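Local atomic coordinates of adenylyltransferase and sulfurtransferase uba4 (Chaetomium thermophilum, PDB entry 6YUB), a protein that probably adenylates the C-terminus of a ubiquitin-like sulfur carrier and transfers sulfur to it, serving tRNA wobble-base thiolation and molybdenum cofactor synthesis. Residues A49-A54 with T95-I100; G59-V64 with P104-Y109; T137-S142 with P183-C188; L246-L251 with A269-G274. All blocks are in the same frame, centred on the assembly; numbering follows the deposited sequence.

Contact 1: residues A49-A54 with T95-I100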
loop_
_atom_site.group_PDB
_atom_site.type_symbol
_atom_site.label_atom_id
_atom_site.label_comp_id
_atom_site.label_asym_id
_atom_site.label_seq_id
_atom_site.Cartn_x
_atom_site.Cartn_y
_atom_site.Cartn_z
ATOM N N ALA B 49 -8.331 -9.857 -3.275
ATOM C CA ALA B 49 -7.671 -11.135 -3.036
ATOM C C ALA B 49 -8.151 -12.180 -4.039
ATOM O O ALA B 49 -7.344 -12.854 -4.693
ATOM C CB ALA B 49 -7.926 -11.596 -1.603
ATOM N N ALA B 50 -9.471 -12.316 -4.185
ATOM C CA ALA B 50 -10.011 -13.307 -5.109
ATOM C C ALA B 50 -9.557 -13.041 -6.540
ATOM O O ALA B 50 -9.164 -13.971 -7.254
ATOM C CB ALA B 50 -11.540 -13.323 -5.030
ATOM N N GLN B 51 -9.581 -11.776 -6.967
ATOM C CA GLN B 51 -9.243 -11.454 -8.351
ATOM C C GLN B 51 -7.857 -11.969 -8.720
ATOM O O GLN B 51 -7.666 -12.559 -9.787
ATOM C CB GLN B 51 -9.328 -9.942 -8.575
ATOM C CG GLN B 51 -10.749 -9.412 -8.735
ATOM C CD GLN B 51 -10.785 -7.911 -8.966
ATOM O OE1 GLN B 51 -11.059 -7.446 -10.074
ATOM N NE2 GLN B 51 -10.501 -7.145 -7.920
ATOM N N TYR B 52 -6.872 -11.756 -7.843
ATOM C CA TYR B 52 -5.492 -12.079 -8.192
ATOM C C TYR B 52 -5.164 -13.547 -7.972
ATOM O O TYR B 52 -4.276 -14.082 -8.649
ATOM C CB TYR B 52 -4.547 -11.171 -7.404
ATOM C CG TYR B 52 -4.535 -9.762 -7.949
ATOM C CD1 TYR B 52 -3.695 -9.413 -9.006
ATOM C CD2 TYR B 52 -5.382 -8.791 -7.438
ATOM C CE1 TYR B 52 -3.688 -8.131 -9.518
ATOM C CE2 TYR B 52 -5.384 -7.508 -7.944
ATOM C CZ TYR B 52 -4.537 -7.183 -8.986
ATOM O OH TYR B 52 -4.542 -5.905 -9.488
ATOM N N LEU B 53 -5.861 -14.222 -7.053
ATOM C CA LEU B 53 -5.737 -15.674 -6.967
ATOM C C LEU B 53 -6.418 -16.357 -8.155
ATOM O O LEU B 53 -5.944 -17.394 -8.636
ATOM C CB LEU B 53 -6.328 -16.176 -5.650
ATOM C CG LEU B 53 -5.600 -15.738 -4.374
ATOM C CD1 LEU B 53 -6.379 -16.147 -3.130
ATOM C CD2 LEU B 53 -4.194 -16.317 -4.327
ATOM N N ALA B 54 -7.521 -15.793 -8.644
ATOM C CA ALA B 54 -8.168 -16.348 -9.832
ATOM C C ALA B 54 -7.272 -16.204 -11.056
ATOM O O ALA B 54 -7.000 -17.185 -11.761
ATOM C CB ALA B 54 -9.514 -15.661 -10.067
ATOM N N THR B 95 -18.948 -14.255 -10.494
ATOM C CA THR B 95 -19.242 -13.870 -11.870
ATOM C C THR B 95 -18.046 -13.158 -12.494
ATOM O O THR B 95 -17.697 -13.414 -13.651
ATOM C CB THR B 95 -20.482 -12.974 -11.926
ATOM O OG1 THR B 95 -21.634 -13.717 -11.517
ATOM C CG2 THR B 95 -20.694 -12.447 -13.341
ATOM N N HIS B 96 -17.398 -12.270 -11.735
ATOM C CA HIS B 96 -16.233 -11.552 -12.240
ATOM C C HIS B 96 -14.995 -12.439 -12.264
ATOM O O HIS B 96 -14.164 -12.322 -13.170
ATOM C CB HIS B 96 -15.984 -10.307 -11.386
ATOM C CG HIS B 96 -14.776 -9.521 -11.795
ATOM N ND1 HIS B 96 -14.618 -9.001 -13.062
ATOM C CD2 HIS B 96 -13.671 -9.161 -11.098
ATOM C CE1 HIS B 96 -13.465 -8.357 -13.129
ATOM N NE2 HIS B 96 -12.875 -8.435 -11.950
ATOM N N LEU B 97 -14.847 -13.328 -11.282
ATOM C CA LEU B 97 -13.718 -14.252 -11.302
ATOM C C LEU B 97 -13.779 -15.154 -12.527
ATOM O O LEU B 97 -12.764 -15.385 -13.189
ATOM C CB LEU B 97 -13.694 -15.087 -10.021
ATOM C CG LEU B 97 -13.585 -14.313 -8.707
ATOM C CD1 LEU B 97 -13.582 -15.277 -7.522
ATOM C CD2 LEU B 97 -12.350 -13.429 -8.673
ATOM N N ILE B 98 -14.966 -15.677 -12.843
ATOM C CA ILE B 98 -15.123 -16.507 -14.033
ATOM C C ILE B 98 -14.741 -15.722 -15.283
ATOM O O ILE B 98 -14.168 -16.276 -16.226
ATOM C CB ILE B 98 -16.561 -17.051 -14.112
ATOM C CG1 ILE B 98 -16.759 -18.132 -13.041
ATOM C CG2 ILE B 98 -16.859 -17.595 -15.505
ATOM C CD1 ILE B 98 -18.199 -18.519 -12.818
ATOM N N GLU B 99 -15.039 -14.420 -15.305
ATOM C CA GLU B 99 -14.592 -13.584 -16.410
ATOM C C GLU B 99 -13.073 -13.551 -16.493
ATOM O O GLU B 99 -12.499 -13.675 -17.584
ATOM C CB GLU B 99 -15.143 -12.166 -16.258
ATOM C CG GLU B 99 -16.639 -12.042 -16.504
ATOM C CD GLU B 99 -17.117 -10.602 -16.429
ATOM O OE1 GLU B 99 -16.576 -9.836 -15.608
ATOM O OE2 GLU B 99 -18.028 -10.232 -17.203
ATOM N N ILE B 100 -12.402 -13.385 -15.345
ATOM C CA ILE B 100 -10.948 -13.296 -15.329
ATOM C C ILE B 100 -10.331 -14.613 -15.780
ATOM O O ILE B 100 -9.381 -14.639 -16.577
ATOM C CB ILE B 100 -10.455 -12.906 -13.923
ATOM C CG1 ILE B 100 -10.918 -11.493 -13.567
ATOM C CG2 ILE B 100 -8.930 -13.030 -13.836
ATOM C CD1 ILE B 100 -10.633 -11.111 -12.129
#
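The imidazole of His96 meets the amide of Gln51 edge on: NE2 donates to Gln51 OE1 at 2.8 Å, with the acceptor close to the ring plane. The bond is bent, its N-H...O angle 137°, and the amide and ring planes stand 58° apart. Along another part of the ring edge, ND1 makes a weak bond to Glu99 OE1, so both nitrogens have a partner; one ring face lies over CG1 of Ile100, toward the rim. His96 reaches across because its CG stands anti to the backbone N, while Gln51 runs out extended beyond CG. Beneath this polar pair the contact is aliphatic. CD2 of Leu97 sits in a notch lined by Ala50 CB, 3.7 Å away, and Ala54 CB, 3.9 Å away. Ile100 CD1 meets Gln51 CG at 3.8 Å. The axes of the two short segments come to 9.3 Å at 27°, so helices 46-56 and 89-100 pack side by side, nearly parallel, against the parallel strands of the Rossmann-like sheet. Another protein chain reaches the polar end, bonding Gln51 OE1 and stacking on His96, whereas Ala50 packs on Ile39 of strand 36-40, and Ala54 and Leu97 on Tyr106 of strand 105-109.

Contact 2: residues G59-V64 with P104-Y109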
loop_
_atom_site.group_PDB
_atom_site.type_symbol
_atom_site.label_atom_id
_atom_site.label_comp_id
_atom_site.label_asym_id
_atom_site.label_seq_id
_atom_site.Cartn_x
_atom_site.Cartn_y
_atom_site.Cartn_z
ATOM N N GLY B 59 -6.214 -23.563 -8.183
ATOM C CA GLY B 59 -7.122 -24.536 -8.754
ATOM C C GLY B 59 -8.505 -24.537 -8.130
ATOM O O GLY B 59 -9.494 -24.819 -8.816
ATOM N N THR B 60 -8.599 -24.243 -6.836
ATOM C CA THR B 60 -9.877 -24.284 -6.134
ATOM C C THR B 60 -9.961 -23.096 -5.192
ATOM O O THR B 60 -9.122 -22.953 -4.295
ATOM C CB THR B 60 -10.048 -25.592 -5.356
ATOM O OG1 THR B 60 -9.714 -26.701 -6.198
ATOM C CG2 THR B 60 -11.493 -25.739 -4.873
ATOM N N ILE B 61 -10.983 -22.268 -5.378
ATOM C CA ILE B 61 -11.167 -21.039 -4.613
ATOM C C ILE B 61 -12.551 -21.085 -3.978
ATOM O O ILE B 61 -13.572 -21.063 -4.680
ATOM C CB ILE B 61 -11.004 -19.792 -5.485
ATOM C CG1 ILE B 61 -9.570 -19.697 -6.009
ATOM C CG2 ILE B 61 -11.375 -18.539 -4.702
ATOM C CD1 ILE B 61 -9.390 -18.696 -7.125
ATOM N N GLY B 62 -12.592 -21.130 -2.653
ATOM C CA GLY B 62 -13.835 -21.037 -1.914
ATOM C C GLY B 62 -14.068 -19.613 -1.442
ATOM O O GLY B 62 -13.124 -18.880 -1.141
ATOM N N ILE B 63 -15.339 -19.225 -1.390
ATOM C CA ILE B 63 -15.733 -17.881 -0.986
ATOM C C ILE B 63 -16.924 -17.995 -0.045
ATOM O O ILE B 63 -17.922 -18.648 -0.371
ATOM C CB ILE B 63 -16.089 -16.992 -2.193
ATOM C CG1 ILE B 63 -14.873 -16.814 -3.112
ATOM C CG2 ILE B 63 -16.588 -15.630 -1.724
ATOM C CD1 ILE B 63 -14.917 -17.658 -4.363
ATOM N N VAL B 64 -16.824 -17.351 1.115
ATOM C CA VAL B 64 -17.835 -17.438 2.159
ATOM C C VAL B 64 -18.411 -16.044 2.372
ATOM O O VAL B 64 -17.672 -15.108 2.704
ATOM C CB VAL B 64 -17.251 -17.988 3.472
ATOM C CG1 VAL B 64 -18.353 -18.213 4.499
ATOM C CG2 VAL B 64 -16.479 -19.278 3.219
ATOM N N PRO B 104 -10.338 -22.255 -12.975
ATOM C CA PRO B 104 -10.435 -22.701 -11.579
ATOM C C PRO B 104 -11.859 -23.081 -11.203
ATOM O O PRO B 104 -12.835 -22.648 -11.816
ATOM C CB PRO B 104 -9.962 -21.482 -10.770
ATOM C CG PRO B 104 -9.291 -20.582 -11.748
ATOM C CD PRO B 104 -9.964 -20.832 -13.066
ATOM N N VAL B 105 -11.963 -23.898 -10.160
ATOM C CA VAL B 105 -13.250 -24.262 -9.577
ATOM C C VAL B 105 -13.559 -23.290 -8.446
ATOM O O VAL B 105 -12.726 -23.071 -7.554
ATOM C CB VAL B 105 -13.236 -25.713 -9.068
ATOM C CG1 VAL B 105 -14.553 -26.046 -8.377
ATOM C CG2 VAL B 105 -12.971 -26.677 -10.212
ATOM N N TYR B 106 -14.753 -22.703 -8.482
ATOM C CA TYR B 106 -15.189 -21.743 -7.473
ATOM C C TYR B 106 -16.278 -22.374 -6.621
ATOM O O TYR B 106 -17.251 -22.906 -7.154
ATOM C CB TYR B 106 -15.686 -20.452 -8.129
ATOM C CG TYR B 106 -14.632 -19.787 -8.988
ATOM C CD1 TYR B 106 -13.592 -19.068 -8.412
ATOM C CD2 TYR B 106 -14.669 -19.884 -10.373
ATOM C CE1 TYR B 106 -12.622 -18.463 -9.187
ATOM C CE2 TYR B 106 -13.702 -19.278 -11.159
ATOM C CZ TYR B 106 -12.678 -18.572 -10.556
ATOM O OH TYR B 106 -11.704 -17.964 -11.324
ATOM N N VAL B 107 -16.105 -22.324 -5.305
ATOM C CA VAL B 107 -16.998 -22.977 -4.363
ATOM C C VAL B 107 -17.624 -21.907 -3.478
ATOM O O VAL B 107 -16.985 -21.387 -2.563
ATOM C CB VAL B 107 -16.253 -24.030 -3.518
ATOM C CG1 VAL B 107 -17.233 -24.787 -2.637
ATOM C CG2 VAL B 107 -15.481 -24.980 -4.414
ATOM N N PRO B 108 -18.882 -21.549 -3.718
ATOM C CA PRO B 108 -19.522 -20.529 -2.880
ATOM C C PRO B 108 -20.163 -21.111 -1.629
ATOM O O PRO B 108 -20.758 -22.190 -1.641
ATOM C CB PRO B 108 -20.584 -19.940 -3.818
ATOM C CG PRO B 108 -20.985 -21.107 -4.672
ATOM C CD PRO B 108 -19.741 -21.954 -4.851
ATOM N N TYR B 109 -20.003 -20.389 -0.526
ATOM C CA TYR B 109 -20.727 -20.654 0.714
ATOM C C TYR B 109 -21.695 -19.488 0.894
ATOM O O TYR B 109 -21.296 -18.401 1.327
ATOM C CB TYR B 109 -19.783 -20.792 1.905
ATOM C CG TYR B 109 -18.891 -22.014 1.860
ATOM C CD1 TYR B 109 -17.698 -21.994 1.151
ATOM C CD2 TYR B 109 -19.234 -23.183 2.535
ATOM C CE1 TYR B 109 -16.873 -23.100 1.106
ATOM C CE2 TYR B 109 -18.413 -24.298 2.497
ATOM C CZ TYR B 109 -17.229 -24.248 1.780
ATOM O OH TYR B 109 -16.402 -25.346 1.733
#
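Two parallel strands, 60-64 and 105-109, pair here at one end of the central sheet in the ThiF-family adenylyltransferase part of the protein. Five backbone hydrogen bonds run in ladder fashion, from Val105 N to Gly59 O (3.0 Å) through to Tyr109 N to Ile63 O (2.7 Å), with Ile61, Val107 and Ile63 supplying the donors between. On the face carrying Ile61 and Ile63, Ile61 and Tyr106 lie side by side and point the same way, with Ile61 CD1 3.8 Å from Tyr106 CE1. The phenol of Tyr106 is bonded to Asn101 O. On the other face Thr60 CG2 and Val107 CG2 touch loosely at 4.1 Å, and Val64 CG2 packs against Tyr109 CD1 at 3.6 Å. Tyr109 CG lies beside its own backbone N (chi1 -67°), which brings the ring edge near Ile63 O and the ring beside Gly62. With an alanine here, Trp125 NE1 is likely to lose the hydroxyl it is bonded to, and Val64 CG2 the ring contact it makes at CD1. Helix 89-100 connects the two strands in a beta-alpha-beta crossover and packs on Ile63, Tyr106 and Pro108; strand 36-40 continues the sheet beyond 60-64, and helix 118-122 packs on Val64 and Tyr109.

Contact 3: residues T137-S142 with P183-C188. With ZN (zinc ion), chain E.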
loop_
_atom_site.group_PDB
_atom_site.type_symbol
_atom_site.label_atom_id
_atom_site.label_comp_id
_atom_site.label_asym_id
_atom_site.label_seq_id
_atom_site.Cartn_x
_atom_site.Cartn_y
_atom_site.Cartn_z
ATOM N N THR B 137 -15.011 -12.293 14.548
ATOM C CA THR B 137 -14.800 -13.412 13.637
ATOM C C THR B 137 -13.316 -13.721 13.476
ATOM O O THR B 137 -12.940 -14.886 13.311
ATOM C CB THR B 137 -15.432 -13.107 12.278
ATOM O OG1 THR B 137 -16.690 -12.450 12.468
ATOM C CG2 THR B 137 -15.659 -14.387 11.495
ATOM N N ARG B 138 -12.462 -12.696 13.525
ATOM C CA ARG B 138 -11.024 -12.922 13.423
ATOM C C ARG B 138 -10.544 -13.904 14.486
ATOM O O ARG B 138 -9.764 -14.819 14.195
ATOM C CB ARG B 138 -10.270 -11.598 13.541
ATOM C CG ARG B 138 -10.085 -10.885 12.212
ATOM C CD ARG B 138 -8.859 -9.980 12.212
ATOM N NE ARG B 138 -9.067 -8.746 12.966
ATOM C CZ ARG B 138 -9.851 -7.750 12.562
ATOM N NH1 ARG B 138 -10.516 -7.846 11.418
ATOM N NH2 ARG B 138 -9.977 -6.659 13.307
ATOM N N TYR B 139 -10.995 -13.723 15.731
ATOM C CA TYR B 139 -10.593 -14.636 16.794
ATOM C C TYR B 139 -11.146 -16.034 16.555
ATOM O O TYR B 139 -10.463 -17.031 16.814
ATOM C CB TYR B 139 -11.048 -14.094 18.151
ATOM C CG TYR B 139 -10.188 -12.958 18.670
ATOM C CD1 TYR B 139 -9.016 -13.214 19.363
ATOM C CD2 TYR B 139 -10.551 -11.633 18.462
ATOM C CE1 TYR B 139 -8.223 -12.180 19.839
ATOM C CE2 TYR B 139 -9.766 -10.596 18.931
ATOM C CZ TYR B 139 -8.604 -10.876 19.618
ATOM O OH TYR B 139 -7.821 -9.848 20.091
ATOM N N LEU B 140 -12.376 -16.130 16.047
ATOM C CA LEU B 140 -12.953 -17.434 15.746
ATOM C C LEU B 140 -12.139 -18.160 14.685
ATOM O O LEU B 140 -11.832 -19.349 14.822
ATOM C CB LEU B 140 -14.404 -17.269 15.290
ATOM C CG LEU B 140 -15.072 -18.524 14.731
ATOM C CD1 LEU B 140 -15.047 -19.645 15.772
ATOM C CD2 LEU B 140 -16.503 -18.227 14.286
ATOM N N ILE B 141 -11.790 -17.461 13.604
ATOM C CA ILE B 141 -11.048 -18.099 12.521
ATOM C C ILE B 141 -9.665 -18.522 13.001
ATOM O O ILE B 141 -9.215 -19.643 12.737
ATOM C CB ILE B 141 -10.978 -17.155 11.305
ATOM C CG1 ILE B 141 -12.378 -16.956 10.717
ATOM C CG2 ILE B 141 -10.042 -17.712 10.247
ATOM C CD1 ILE B 141 -12.509 -15.720 9.836
ATOM N N SER B 142 -8.974 -17.645 13.730
ATOM C CA SER B 142 -7.680 -18.017 14.294
ATOM C C SER B 142 -7.791 -19.284 15.136
ATOM O O SER B 142 -7.036 -20.247 14.944
ATOM C CB SER B 142 -7.124 -16.863 15.127
ATOM O OG SER B 142 -5.752 -17.054 15.413
ATOM N N PRO B 183 2.970 -17.880 15.780
ATOM C CA PRO B 183 1.894 -17.459 16.680
ATOM C C PRO B 183 0.521 -17.615 16.047
ATOM O O PRO B 183 0.371 -17.767 14.832
ATOM C CB PRO B 183 2.209 -15.979 16.929
ATOM C CG PRO B 183 2.853 -15.535 15.650
ATOM C CD PRO B 183 3.636 -16.733 15.135
ATOM N N CYS B 184 -0.494 -17.580 16.912
ATOM C CA CYS B 184 -1.872 -17.426 16.479
ATOM C C CYS B 184 -2.291 -15.971 16.707
ATOM O O CYS B 184 -1.517 -15.146 17.207
ATOM C CB CYS B 184 -2.785 -18.399 17.222
ATOM S SG CYS B 184 -3.530 -17.717 18.693
ATOM N N TYR B 185 -3.535 -15.649 16.341
ATOM C CA TYR B 185 -3.989 -14.266 16.462
ATOM C C TYR B 185 -4.055 -13.819 17.920
ATOM O O TYR B 185 -3.840 -12.636 18.213
ATOM C CB TYR B 185 -5.352 -14.096 15.785
ATOM C CG TYR B 185 -5.771 -12.652 15.593
ATOM C CD1 TYR B 185 -5.274 -11.897 14.537
ATOM C CD2 TYR B 185 -6.668 -12.047 16.461
ATOM C CE1 TYR B 185 -5.655 -10.575 14.357
ATOM C CE2 TYR B 185 -7.055 -10.728 16.291
ATOM C CZ TYR B 185 -6.545 -9.998 15.239
ATOM O OH TYR B 185 -6.928 -8.686 15.068
ATOM N N ARG B 186 -4.349 -14.736 18.845
ATOM C CA ARG B 186 -4.358 -14.374 20.258
ATOM C C ARG B 186 -2.942 -14.127 20.768
ATOM O O ARG B 186 -2.721 -13.230 21.589
ATOM C CB ARG B 186 -5.034 -15.467 21.081
ATOM C CG ARG B 186 -6.545 -15.521 20.934
ATOM C CD ARG B 186 -7.120 -16.697 21.707
ATOM N NE ARG B 186 -8.520 -16.938 21.380
ATOM C CZ ARG B 186 -9.550 -16.356 21.988
ATOM N NH1 ARG B 186 -9.347 -15.487 22.970
ATOM N NH2 ARG B 186 -10.784 -16.646 21.612
ATOM N N CYS B 187 -1.971 -14.916 20.297
ATOM C CA CYS B 187 -0.582 -14.690 20.675
ATOM C C CYS B 187 -0.163 -13.247 20.423
ATOM O O CYS B 187 0.675 -12.705 21.152
ATOM C CB CYS B 187 0.343 -15.629 19.897
ATOM S SG CYS B 187 0.243 -17.372 20.329
ATOM N N CYS B 188 -0.734 -12.613 19.398
ATOM C CA CYS B 188 -0.338 -11.269 19.006
ATOM C C CYS B 188 -1.192 -10.187 19.657
ATOM O O CYS B 188 -0.673 -9.120 20.004
ATOM C CB CYS B 188 -0.420 -11.121 17.482
ATOM S SG CYS B 188 0.514 -12.339 16.535
HETATM ZN ZN ZN E . -1.898 -18.241 20.232
#
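Arg138 reaches Tyr185 first: its chain bends at chi3 (-75°) and brings NE within 3.0 Å of Tyr185 OH, a hydrogen bond in which the hydroxyl lies near the guanidinium plane. The same arginine sets CB above one face of the Tyr185 ring, toward its rim. One residue on, Tyr139 offers a ring face to the edge of Tyr185 in a T-shaped stack, with centroids 5.0 Å apart and planes at 84°; Tyr185 CE2 comes to 3.7 Å from Tyr139 CZ. At its own edge the Tyr139 ring meets Arg186 CG, and its CD1 sits over the centre of the Arg186 guanidinium, which forms a salt bridge with Asp143. Tyr185 is thus bracketed at its hydroxyl and along one edge. Ser142 then closes the contact at the backbone. Its OG accepts from Tyr185 N at 2.8 Å, at the first turn of helix 185-188, and its CB lies 3.4 Å from Tyr185 CB. Just before that helix, Cys184 is the N-cap and forms a capping box with Cys187. Cys184 SG and Cys187 SG each bind the zinc ion at 2.3 Å, and Cys279 and Cys282 complete the site, a four-cysteine zinc site built from two CxxC pairs.

Contact 4: residues L246-L251 with A269-G274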
loop_
_atom_site.group_PDB
_atom_site.type_symbol
_atom_site.label_atom_id
_atom_site.label_comp_id
_atom_site.label_asym_id
_atom_site.label_seq_id
_atom_site.Cartn_x
_atom_site.Cartn_y
_atom_site.Cartn_z
ATOM N N LEU B 246 8.310 -16.482 9.204
ATOM C CA LEU B 246 7.166 -17.340 9.486
ATOM C C LEU B 246 6.986 -17.586 10.980
ATOM O O LEU B 246 5.917 -17.297 11.533
ATOM C CB LEU B 246 7.321 -18.672 8.739
ATOM C CG LEU B 246 7.234 -18.599 7.212
ATOM C CD1 LEU B 246 7.476 -19.971 6.593
ATOM C CD2 LEU B 246 5.895 -18.045 6.767
ATOM N N VAL B 247 8.004 -18.117 11.656
ATOM C CA VAL B 247 7.877 -18.393 13.087
ATOM C C VAL B 247 7.674 -17.100 13.863
ATOM O O VAL B 247 6.898 -17.052 14.828
ATOM C CB VAL B 247 9.104 -19.175 13.591
ATOM C CG1 VAL B 247 9.184 -19.124 15.110
ATOM C CG2 VAL B 247 9.038 -20.618 13.107
ATOM N N GLN B 248 8.369 -16.032 13.463
ATOM C CA GLN B 248 8.181 -14.694 14.023
ATOM C C GLN B 248 7.734 -13.798 12.877
ATOM O O GLN B 248 8.564 -13.159 12.214
ATOM C CB GLN B 248 9.458 -14.174 14.679
ATOM C CG GLN B 248 9.781 -14.847 15.997
ATOM C CD GLN B 248 10.932 -14.181 16.731
ATOM O OE1 GLN B 248 10.825 -13.033 17.165
ATOM N NE2 GLN B 248 12.040 -14.898 16.866
ATOM N N PRO B 249 6.435 -13.726 12.600
ATOM C CA PRO B 249 5.965 -13.001 11.416
ATOM C C PRO B 249 5.941 -11.496 11.647
ATOM O O PRO B 249 6.057 -10.999 12.766
ATOM C CB PRO B 249 4.548 -13.553 11.204
ATOM C CG PRO B 249 4.082 -13.889 12.604
ATOM C CD PRO B 249 5.322 -14.333 13.365
ATOM N N THR B 250 5.779 -10.773 10.545
ATOM C CA THR B 250 5.692 -9.322 10.559
ATOM C C THR B 250 4.234 -8.891 10.561
ATOM O O THR B 250 3.409 -9.452 9.833
ATOM C CB THR B 250 6.407 -8.726 9.343
ATOM O OG1 THR B 250 7.806 -9.033 9.406
ATOM C CG2 THR B 250 6.219 -7.220 9.288
ATOM N N LEU B 251 3.921 -7.895 11.382
ATOM C CA LEU B 251 2.617 -7.239 11.342
ATOM C C LEU B 251 2.741 -6.009 10.449
ATOM O O LEU B 251 3.368 -5.016 10.835
ATOM C CB LEU B 251 2.147 -6.853 12.740
ATOM C CG LEU B 251 0.879 -6.000 12.780
ATOM C CD1 LEU B 251 -0.300 -6.735 12.139
ATOM C CD2 LEU B 251 0.543 -5.593 14.206
ATOM N N ALA B 269 6.384 -2.184 9.586
ATOM C CA ALA B 269 6.571 -3.629 9.688
ATOM C C ALA B 269 7.024 -3.936 11.112
ATOM O O ALA B 269 8.191 -3.734 11.460
ATOM C CB ALA B 269 7.588 -4.121 8.660
ATOM N N LEU B 270 6.096 -4.414 11.935
ATOM C CA LEU B 270 6.374 -4.741 13.328
ATOM C C LEU B 270 6.604 -6.242 13.439
ATOM O O LEU B 270 5.728 -7.032 13.078
ATOM C CB LEU B 270 5.216 -4.305 14.224
ATOM C CG LEU B 270 4.816 -2.833 14.104
ATOM C CD1 LEU B 270 3.601 -2.530 14.958
ATOM C CD2 LEU B 270 5.984 -1.927 14.487
ATOM N N LYS B 271 7.776 -6.635 13.932
ATOM C CA LYS B 271 8.058 -8.053 14.102
ATOM C C LYS B 271 7.297 -8.588 15.311
ATOM O O LYS B 271 7.328 -7.995 16.392
ATOM C CB LYS B 271 9.555 -8.296 14.273
ATOM C CG LYS B 271 9.921 -9.777 14.275
ATOM C CD LYS B 271 11.426 -9.996 14.245
ATOM C CE LYS B 271 11.760 -11.437 13.880
ATOM N NZ LYS B 271 13.206 -11.621 13.559
ATOM N N MET B 272 6.613 -9.708 15.121
ATOM C CA MET B 272 5.844 -10.346 16.176
ATOM C C MET B 272 6.656 -11.462 16.821
ATOM O O MET B 272 7.594 -12.004 16.232
ATOM C CB MET B 272 4.534 -10.917 15.625
ATOM C CG MET B 272 3.552 -9.874 15.127
ATOM S SD MET B 272 2.813 -8.894 16.447
ATOM C CE MET B 272 3.654 -7.332 16.209
ATOM N N GLY B 273 6.274 -11.804 18.048
ATOM C CA GLY B 273 6.855 -12.948 18.710
ATOM C C GLY B 273 6.256 -14.248 18.218
ATOM O O GLY B 273 5.253 -14.279 17.505
ATOM N N GLY B 274 6.896 -15.345 18.605
ATOM C CA GLY B 274 6.401 -16.665 18.286
ATOM C C GLY B 274 5.227 -17.050 19.165
ATOM O O GLY B 274 4.666 -16.242 19.907
#
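Leu270 O is gripped from the facing strand by Leu251 N at 2.6 Å, in a nearly straight bond (177°), and is also approached by the CA-H of Thr250. Leu270 N returns a bond to Leu251 O, making this an antiparallel hydrogen-bonded pair, and Met272 N continues the ladder by donating to Pro249 O at 2.7 Å. On the side of Thr250, its CG2 presses against Ala269 CB at 3.4 Å, tighter than usual. On the side of Leu251, Met272 folds back: bends at chi2 (-70°) and chi3 bring CE to 3.8 Å from Leu251 CB, with CG 3.6 Å from Pro249 O. Cutting this methionine back to an alanine removes the contact of CE with Leu251 CB and CD2 and is likely to open a gap there. Farther out, Gln248 CB sits 3.3 Å from Met272 O and 3.7 Å from Lys271 CE, whose extended chain crosses it. The pair belongs to a hairpin at the far end of the sheet: strand 161-167 flanks 250-255 on one side and 267-271, outermost in this chain, on the other. Pro183 packs on Pro249 and Phe189 on Leu251, while another protein chain packs on Thr250 and Ala269.

Contacts 1 and 3 are buried; contacts 2 and 4 are partly buried, lying at the two ends of one mixed sheet about 29 Å apart between centres. Contacts 1 and 2 share a neighbourhood: helix 46-56 leads into strand 60-64, helix 89-100 links that strand to 105-109, and Ile98 meets Tyr106 between them. Contacts 3 and 4 touch through Pro183, which lies against Val247 and Gly273, joining the zinc site to the hairpin end. The chemistry differs accordingly: aliphatic packing with one polar pair in contact 1, regular backbone ladders in 2 and, more briefly, in 4, and a T-shaped tyrosine pair, an arginine-hydroxyl hydrogen bond and zinc ligation in 3.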